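Side-chain contact in Stk_08120 (Sulfolobus tokodaii str. 7, PDB 2EJX), which probably serves as a fatty acid carrier of a thermoacidophile-specific family in the Bet v 1-like clan: residues E124-D127 and E128-L132. Numbering follows the deposited sequence.
Sequences ENID and EIIRL
The peptide group of N125 is approached from both faces: E128 OE1 stands over one, 3.3 Å from N125 C, while I129 CG1 and CD1 lie on the other, CG1 3.4 Å from N125 O. At the edge, I129 N bonds to N125 O at 2.9 Å, almost straight with the carbonyl. E128 reaches back because its chain bends at chi2 (91°), and its carboxylate is inclined to the peptide by about 46°. E128 OE1 and N125 O, 3.2 Å apart, are two acceptors; a water that donates to OE1 at 2.7 Å probably eases their closeness. I129 CD1 also rests on N125 CB at 3.7 Å, and the I129 side chain touches F29 and Q33 of helix 27-34. An alanine in place of I129 keeps only CB, and the N125 carbonyl would probably lose its cover on that face and F29 an apolar partner. I126 CD1 lies 3.7 Å from I130 CG1; I126 touches F24, and I130 touches V20 and I23, of helix 17-24. D127 OD1 and OD2 accept hydrogen bonds from T13 OG1 and N14 N, while the D127 carbonyl accepts R131 N from above its plane. The chemistry thus divides: isoleucines pack the long C-terminal helix of this Bet v 1-like protein onto two short helices, D127 ties it to the loop between strand 7-12 and helix 17-24, and the water takes the D127 N-H and links it to E128 OE1.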
loop_
_atom_site.group_PDB
_atom_site.type_symbol
_atom_site.label_atom_id
_atom_site.label_comp_id
_atom_site.label_asym_id
_atom_site.label_seq_id
_atom_site.Cartn_x
_atom_site.Cartn_y
_atom_site.Cartn_z
ATOM N N GLU A 124 -13.160 -2.064 3.628
ATOM C CA GLU A 124 -14.233 -2.354 4.587
ATOM C C GLU A 124 -13.972 -1.800 5.968
ATOM O O GLU A 124 -14.932 -1.562 6.701
ATOM C CB GLU A 124 -14.492 -3.878 4.679
ATOM C CG GLU A 124 -15.151 -4.484 3.433
ATOM C CD GLU A 124 -14.935 -5.988 3.306
ATOM O OE1 GLU A 124 -14.383 -6.625 4.251
ATOM O OE2 GLU A 124 -15.286 -6.532 2.230
ATOM N N ASN A 125 -12.691 -1.609 6.332
ATOM C CA ASN A 125 -12.287 -1.178 7.667
ATOM C C ASN A 125 -11.511 0.155 7.721
ATOM O O ASN A 125 -10.913 0.501 8.730
ATOM C CB ASN A 125 -11.466 -2.301 8.316
ATOM C CG ASN A 125 -12.307 -3.576 8.507
ATOM O OD1 ASN A 125 -13.212 -3.626 9.394
ATOM N ND2 ASN A 125 -12.065 -4.575 7.655
ATOM N N ILE A 126 -11.548 0.919 6.639
ATOM C CA ILE A 126 -10.568 2.034 6.498
ATOM C C ILE A 126 -10.669 3.054 7.608
ATOM O O ILE A 126 -9.656 3.471 8.172
ATOM C CB ILE A 126 -10.698 2.748 5.092
ATOM C CG1 ILE A 126 -9.629 3.808 4.903
ATOM C CG2 ILE A 126 -12.096 3.283 4.906
ATOM C CD1 ILE A 126 -8.186 3.291 4.915
ATOM N N ASP A 127 -11.885 3.429 7.988
ATOM C CA ASP A 127 -11.980 4.529 8.960
ATOM C C ASP A 127 -11.522 4.144 10.402
ATOM O O ASP A 127 -10.954 5.002 11.111
ATOM C CB ASP A 127 -13.371 5.127 8.928
ATOM C CG ASP A 127 -13.564 6.037 7.721
ATOM O OD1 ASP A 127 -12.600 6.250 6.938
ATOM O OD2 ASP A 127 -14.666 6.596 7.593
ATOM N N GLU A 128 -11.781 2.884 10.787
ATOM C CA GLU A 128 -11.324 2.288 12.063
ATOM C C GLU A 128 -9.807 2.114 12.028
ATOM O O GLU A 128 -9.120 2.460 12.972
ATOM C CB GLU A 128 -12.000 0.926 12.342
ATOM C CG GLU A 128 -13.571 0.964 12.433
ATOM C CD GLU A 128 -14.371 0.724 11.099
ATOM O OE1 GLU A 128 -13.864 0.920 9.960
ATOM O OE2 GLU A 128 -15.561 0.304 11.199
ATOM N N ILE A 129 -9.279 1.644 10.898
ATOM C CA ILE A 129 -7.793 1.516 10.784
ATOM C C ILE A 129 -7.116 2.923 10.935
ATOM O O ILE A 129 -6.141 3.128 11.688
ATOM C CB ILE A 129 -7.446 0.856 9.446
ATOM C CG1 ILE A 129 -7.805 -0.650 9.501
ATOM C CG2 ILE A 129 -5.928 1.135 9.123
ATOM C CD1 ILE A 129 -7.923 -1.323 8.116
ATOM N N ILE A 130 -7.640 3.917 10.238
ATOM C CA ILE A 130 -7.042 5.241 10.228
ATOM C C ILE A 130 -7.247 5.942 11.553
ATOM O O ILE A 130 -6.389 6.685 11.989
ATOM C CB ILE A 130 -7.625 6.118 9.100
ATOM C CG1 ILE A 130 -7.281 5.541 7.691
ATOM C CG2 ILE A 130 -7.203 7.646 9.295
ATOM C CD1 ILE A 130 -5.745 5.713 7.231
ATOM N N ARG A 131 -8.385 5.720 12.202
ATOM C CA ARG A 131 -8.617 6.344 13.502
ATOM C C ARG A 131 -7.527 5.917 14.496
ATOM O O ARG A 131 -6.943 6.747 15.207
ATOM C CB ARG A 131 -9.965 5.958 14.039
ATOM C CG ARG A 131 -10.326 6.685 15.312
ATOM C CD ARG A 131 -11.718 6.267 15.798
ATOM N NE ARG A 131 -11.722 4.859 16.179
ATOM C CZ ARG A 131 -11.335 4.402 17.364
ATOM N NH1 ARG A 131 -10.931 5.239 18.311
ATOM N NH2 ARG A 131 -11.347 3.102 17.597
ATOM N N LEU A 132 -7.274 4.625 14.531
ATOM C CA LEU A 132 -6.165 4.077 15.348
ATOM C C LEU A 132 -4.772 4.588 14.928
ATOM O O LEU A 132 -3.945 4.890 15.804
ATOM C CB LEU A 132 -6.225 2.532 15.316
ATOM C CG LEU A 132 -7.406 1.982 16.105
ATOM C CD1 LEU A 132 -7.486 0.455 15.889
ATOM C CD2 LEU A 132 -7.294 2.275 17.609
HETATM O O HOH W 1 -14.522 2.073 7.577
#